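Local coordinates for protein (2Z,6E)-hedycaryol synthase (Kitasatospora setae, PDB 4MC3) that catalyses the magnesium-dependent 1,11-cyclization of (2E,6E)-farnesyl diphosphate to the sesquiterpene alcohol (2Z,6E)-hedycaryol, with release of diphosphate, at residues L159-Y171 with Y234-Q246. Numbering follows the deposited sequence.
Sequences LNAHGAGLRLDDY and YQHNAVTIIREAQ
Ile241 sets its CD1 methyl over one face of the Tyr171 ring, 3.5 Å from Tyr171 CG and displaced toward the rim. The tyrosine CG stands anti to the backbone N (chi1 170°), which sends the ring from the start of helix 168-178 under the first turn of helix 238-246; there Tyr171 CE2 comes within 3.9 Å of Ala238 CB. The other branch of Ile241, CG2, reaches 3.6 Å from Leu166 O and also meets Leu168 CB, while Leu168 CD1 touches the Ala238 methyl. Within the class I terpene synthase alpha-helical fold, this packing joins the end of the 161-167 loop and the first turn of helix 168-178 to the chain that follows the NXXXSXXXE motif. Asp222 of that motif ties the two sides together, its OD2 hydrogen-bonding both Tyr171 OH and Ala238 N, and Tyr171 lies beside Arg175, a probable substrate-binding residue. Asn237 caps helix 238-246 through OD1, which accepts in its carbonyl plane from Val239 N at 2.9 Å. Farther out, Leu166 CD1 makes a CH-pi contact with the His236 ring, 3.9 Å from its centroid, and Leu159 CB lies at the edge of that ring, near its plane. No direct hydrogen bond joins the two segments; toward solvent the packing thins and one water bridges them, donating to Leu166 O and, at 2.8 Å, to Ile241 O.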
loop_
_atom_site.group_PDB
_atom_site.type_symbol
_atom_site.label_atom_id
_atom_site.label_comp_id
_atom_site.label_asym_id
_atom_site.label_seq_id
_atom_site.Cartn_x
_atom_site.Cartn_y
_atom_site.Cartn_z
ATOM N N LEU A 159 -10.760 -12.763 -13.498
ATOM C CA LEU A 159 -10.036 -12.540 -14.744
ATOM C C LEU A 159 -9.283 -13.756 -15.249
ATOM O O LEU A 159 -9.217 -13.978 -16.473
ATOM C CB LEU A 159 -9.083 -11.342 -14.597
ATOM C CG LEU A 159 -9.850 -10.007 -14.548
ATOM C CD1 LEU A 159 -8.936 -8.864 -14.189
ATOM C CD2 LEU A 159 -10.610 -9.667 -15.835
ATOM N N ASN A 160 -8.735 -14.545 -14.339
ATOM C CA ASN A 160 -8.068 -15.790 -14.710
ATOM C C ASN A 160 -8.988 -16.801 -15.415
ATOM O O ASN A 160 -8.510 -17.622 -16.202
ATOM C CB ASN A 160 -7.479 -16.453 -13.484
ATOM C CG ASN A 160 -6.282 -15.714 -12.951
ATOM O OD1 ASN A 160 -5.671 -14.891 -13.650
ATOM N ND2 ASN A 160 -5.936 -15.997 -11.699
ATOM N N ALA A 161 -10.289 -16.763 -15.105
ATOM C CA ALA A 161 -11.282 -17.612 -15.804
ATOM C C ALA A 161 -11.513 -17.239 -17.271
ATOM O O ALA A 161 -11.974 -18.074 -18.061
ATOM C CB ALA A 161 -12.610 -17.625 -15.049
ATOM N N HIS A 162 -11.200 -15.991 -17.636
ATOM C CA HIS A 162 -11.390 -15.478 -19.005
ATOM C C HIS A 162 -10.200 -15.793 -19.897
ATOM O O HIS A 162 -9.048 -15.795 -19.445
ATOM C CB HIS A 162 -11.610 -13.959 -18.992
ATOM C CG HIS A 162 -12.862 -13.527 -18.291
ATOM N ND1 HIS A 162 -13.381 -14.198 -17.201
ATOM C CD2 HIS A 162 -13.686 -12.474 -18.508
ATOM C CE1 HIS A 162 -14.472 -13.584 -16.785
ATOM N NE2 HIS A 162 -14.682 -12.536 -17.561
ATOM N N GLY A 163 -10.494 -16.019 -21.180
ATOM C CA GLY A 163 -9.476 -16.318 -22.188
ATOM C C GLY A 163 -8.691 -15.103 -22.655
ATOM O O GLY A 163 -7.469 -15.167 -22.773
ATOM N N ALA A 164 -9.386 -13.993 -22.909
ATOM C CA ALA A 164 -8.761 -12.788 -23.496
ATOM C C ALA A 164 -7.605 -12.230 -22.657
ATOM O O ALA A 164 -7.551 -12.418 -21.437
ATOM C CB ALA A 164 -9.804 -11.697 -23.728
ATOM N N GLY A 165 -6.685 -11.541 -23.326
ATOM C CA GLY A 165 -5.584 -10.862 -22.644
ATOM C C GLY A 165 -6.103 -9.818 -21.669
ATOM O O GLY A 165 -7.232 -9.333 -21.774
ATOM N N LEU A 166 -5.263 -9.462 -20.718
ATOM C CA LEU A 166 -5.612 -8.478 -19.730
ATOM C C LEU A 166 -5.417 -7.086 -20.324
ATOM O O LEU A 166 -4.520 -6.874 -21.180
ATOM C CB LEU A 166 -4.724 -8.639 -18.506
ATOM C CG LEU A 166 -4.859 -9.954 -17.720
ATOM C CD1 LEU A 166 -3.751 -10.099 -16.669
ATOM C CD2 LEU A 166 -6.224 -9.980 -17.046
ATOM N N ARG A 167 -6.276 -6.163 -19.932
ATOM C CA ARG A 167 -6.161 -4.783 -20.353
ATOM C C ARG A 167 -5.242 -4.093 -19.369
ATOM O O ARG A 167 -5.456 -4.151 -18.150
ATOM C CB ARG A 167 -7.513 -4.072 -20.373
ATOM C CG ARG A 167 -8.518 -4.558 -21.415
ATOM C CD ARG A 167 -9.815 -3.729 -21.312
ATOM N NE ARG A 167 -9.607 -2.272 -21.437
ATOM C CZ ARG A 167 -9.707 -1.579 -22.579
ATOM N NH1 ARG A 167 -10.016 -2.192 -23.717
ATOM N NH2 ARG A 167 -9.493 -0.257 -22.596
ATOM N N LEU A 168 -4.281 -3.327 -19.875
ATOM C CA LEU A 168 -3.360 -2.602 -18.978
ATOM C C LEU A 168 -4.050 -1.546 -18.166
ATOM O O LEU A 168 -3.731 -1.376 -16.977
ATOM C CB LEU A 168 -2.227 -1.969 -19.787
ATOM C CG LEU A 168 -1.134 -1.269 -18.981
ATOM C CD1 LEU A 168 -0.357 -2.301 -18.149
ATOM C CD2 LEU A 168 -0.176 -0.475 -19.899
ATOM N N ASP A 169 -4.968 -0.806 -18.758
ATOM C CA ASP A 169 -5.614 0.282 -18.041
ATOM C C ASP A 169 -6.435 -0.257 -16.851
ATOM O O ASP A 169 -6.315 0.269 -15.733
ATOM C CB ASP A 169 -6.447 1.227 -18.929
ATOM C CG ASP A 169 -7.490 0.536 -19.788
ATOM O OD1 ASP A 169 -7.689 -0.690 -19.759
ATOM O OD2 ASP A 169 -8.143 1.270 -20.550
ATOM N N ASP A 170 -7.172 -1.318 -17.071
ATOM C CA ASP A 170 -7.951 -1.899 -15.982
ATOM C C ASP A 170 -7.013 -2.496 -14.937
ATOM O O ASP A 170 -7.295 -2.444 -13.705
ATOM C CB ASP A 170 -8.870 -2.999 -16.500
ATOM C CG ASP A 170 -10.018 -2.458 -17.352
ATOM O OD1 ASP A 170 -10.297 -1.247 -17.353
ATOM O OD2 ASP A 170 -10.613 -3.256 -18.084
ATOM N N TYR A 171 -5.923 -3.123 -15.381
ATOM C CA TYR A 171 -4.895 -3.630 -14.450
ATOM C C TYR A 171 -4.402 -2.515 -13.553
ATOM O O TYR A 171 -4.333 -2.674 -12.311
ATOM C CB TYR A 171 -3.744 -4.327 -15.176
ATOM C CG TYR A 171 -2.543 -4.639 -14.269
ATOM C CD1 TYR A 171 -2.590 -5.650 -13.346
ATOM C CD2 TYR A 171 -1.398 -3.872 -14.318
ATOM C CE1 TYR A 171 -1.518 -5.920 -12.536
ATOM C CE2 TYR A 171 -0.315 -4.131 -13.516
ATOM C CZ TYR A 171 -0.372 -5.178 -12.624
ATOM O OH TYR A 171 0.680 -5.451 -11.781
ATOM N N TYR A 234 1.741 -16.439 -12.847
ATOM C CA TYR A 234 1.066 -15.187 -12.491
ATOM C C TYR A 234 1.103 -14.181 -13.650
ATOM O O TYR A 234 2.167 -13.729 -14.094
ATOM C CB TYR A 234 1.689 -14.586 -11.231
ATOM C CG TYR A 234 0.880 -13.489 -10.565
ATOM C CD1 TYR A 234 -0.362 -13.760 -9.978
ATOM C CD2 TYR A 234 1.378 -12.185 -10.480
ATOM C CE1 TYR A 234 -1.099 -12.757 -9.350
ATOM C CE2 TYR A 234 0.652 -11.178 -9.853
ATOM C CZ TYR A 234 -0.586 -11.466 -9.285
ATOM O OH TYR A 234 -1.298 -10.454 -8.660
ATOM N N GLN A 235 -0.086 -13.820 -14.110
ATOM C CA GLN A 235 -0.270 -13.072 -15.335
ATOM C C GLN A 235 -0.350 -11.564 -15.044
ATOM O O GLN A 235 -0.210 -10.731 -15.962
ATOM C CB GLN A 235 -1.577 -13.570 -15.991
ATOM C CG GLN A 235 -1.605 -13.592 -17.513
ATOM C CD GLN A 235 -0.502 -14.439 -18.143
ATOM O OE1 GLN A 235 0.046 -15.348 -17.517
ATOM N NE2 GLN A 235 -0.180 -14.142 -19.398
ATOM N N HIS A 236 -0.576 -11.218 -13.767
ATOM C CA HIS A 236 -1.049 -9.888 -13.374
ATOM C C HIS A 236 0.151 -9.040 -13.051
ATOM O O HIS A 236 0.478 -8.785 -11.875
ATOM C CB HIS A 236 -2.075 -9.933 -12.228
ATOM C CG HIS A 236 -3.358 -10.581 -12.618
ATOM N ND1 HIS A 236 -3.527 -11.947 -12.623
ATOM C CD2 HIS A 236 -4.518 -10.054 -13.072
ATOM C CE1 HIS A 236 -4.748 -12.232 -13.044
ATOM N NE2 HIS A 236 -5.371 -11.100 -13.316
ATOM N N ASN A 237 0.763 -8.546 -14.125
ATOM C CA ASN A 237 2.065 -7.875 -14.085
ATOM C C ASN A 237 2.101 -7.049 -15.343
ATOM O O ASN A 237 1.853 -7.552 -16.435
ATOM C CB ASN A 237 3.177 -8.904 -14.035
ATOM C CG ASN A 237 4.560 -8.303 -13.914
ATOM O OD1 ASN A 237 5.015 -7.571 -14.776
ATOM N ND2 ASN A 237 5.260 -8.661 -12.824
ATOM N N ALA A 238 2.444 -5.787 -15.203
ATOM C CA ALA A 238 2.406 -4.874 -16.339
ATOM C C ALA A 238 3.377 -5.322 -17.436
ATOM O O ALA A 238 3.121 -5.114 -18.613
ATOM C CB ALA A 238 2.739 -3.458 -15.892
ATOM N N VAL A 239 4.519 -5.871 -17.053
ATOM C CA VAL A 239 5.495 -6.325 -18.035
ATOM C C VAL A 239 4.879 -7.391 -18.928
ATOM O O VAL A 239 4.897 -7.313 -20.165
ATOM C CB VAL A 239 6.762 -6.847 -17.381
ATOM C CG1 VAL A 239 7.705 -7.373 -18.468
ATOM C CG2 VAL A 239 7.449 -5.771 -16.577
ATOM N N THR A 240 4.321 -8.382 -18.281
ATOM C CA THR A 240 3.669 -9.499 -18.971
ATOM C C THR A 240 2.509 -9.036 -19.835
ATOM O O THR A 240 2.323 -9.528 -20.927
ATOM C CB THR A 240 3.196 -10.538 -17.925
ATOM O OG1 THR A 240 4.341 -10.899 -17.154
ATOM C CG2 THR A 240 2.594 -11.757 -18.572
ATOM N N ILE A 241 1.689 -8.135 -19.304
ATOM C CA ILE A 241 0.521 -7.645 -20.003
ATOM C C ILE A 241 0.924 -6.977 -21.322
ATOM O O ILE A 241 0.285 -7.202 -22.363
ATOM C CB ILE A 241 -0.304 -6.717 -19.110
ATOM C CG1 ILE A 241 -1.018 -7.554 -18.022
ATOM C CG2 ILE A 241 -1.301 -5.922 -19.917
ATOM C CD1 ILE A 241 -1.563 -6.743 -16.851
ATOM N N ILE A 242 1.944 -6.142 -21.274
ATOM C CA ILE A 242 2.457 -5.456 -22.484
ATOM C C ILE A 242 3.068 -6.476 -23.454
ATOM O O ILE A 242 2.734 -6.480 -24.649
ATOM C CB ILE A 242 3.449 -4.332 -22.132
ATOM C CG1 ILE A 242 2.696 -3.209 -21.368
ATOM C CG2 ILE A 242 4.167 -3.797 -23.379
ATOM C CD1 ILE A 242 3.607 -2.182 -20.733
ATOM N N ARG A 243 3.951 -7.341 -22.943
ATOM C CA ARG A 243 4.587 -8.363 -23.762
ATOM C C ARG A 243 3.563 -9.229 -24.499
ATOM O O ARG A 243 3.705 -9.462 -25.707
ATOM C CB ARG A 243 5.500 -9.249 -22.888
ATOM C CG ARG A 243 6.438 -10.178 -23.659
ATOM C CD ARG A 243 7.224 -11.050 -22.700
ATOM N NE ARG A 243 6.368 -11.829 -21.797
ATOM C CZ ARG A 243 5.696 -12.931 -22.133
ATOM N NH1 ARG A 243 5.756 -13.416 -23.371
ATOM N NH2 ARG A 243 4.951 -13.552 -21.219
ATOM N N GLU A 244 2.541 -9.698 -23.805
ATOM C CA GLU A 244 1.576 -10.628 -24.392
ATOM C C GLU A 244 0.615 -9.939 -25.358
ATOM O O GLU A 244 0.131 -10.548 -26.312
ATOM C CB GLU A 244 0.774 -11.367 -23.308
ATOM C CG GLU A 244 1.604 -12.233 -22.360
ATOM C CD GLU A 244 1.783 -13.669 -22.806
ATOM O OE1 GLU A 244 1.293 -14.570 -22.089
ATOM O OE2 GLU A 244 2.424 -13.895 -23.855
ATOM N N ALA A 245 0.296 -8.688 -25.082
ATOM C CA ALA A 245 -0.552 -7.889 -25.970
ATOM C C ALA A 245 0.151 -7.540 -27.281
ATOM O O ALA A 245 -0.489 -7.565 -28.353
ATOM C CB ALA A 245 -0.968 -6.613 -25.263
ATOM N N GLN A 246 1.451 -7.233 -27.210
ATOM C CA GLN A 246 2.199 -6.672 -28.355
ATOM C C GLN A 246 2.991 -7.715 -29.131
ATOM O O GLN A 246 3.370 -7.463 -30.280
ATOM C CB GLN A 246 3.251 -5.656 -27.906
ATOM C CG GLN A 246 2.758 -4.277 -27.525
ATOM C CD GLN A 246 3.886 -3.285 -27.317
ATOM O OE1 GLN A 246 5.066 -3.613 -27.405
ATOM N NE2 GLN A 246 3.522 -2.053 -27.012
HETATM O O HOH W 1 -2.135 -8.567 -22.429
#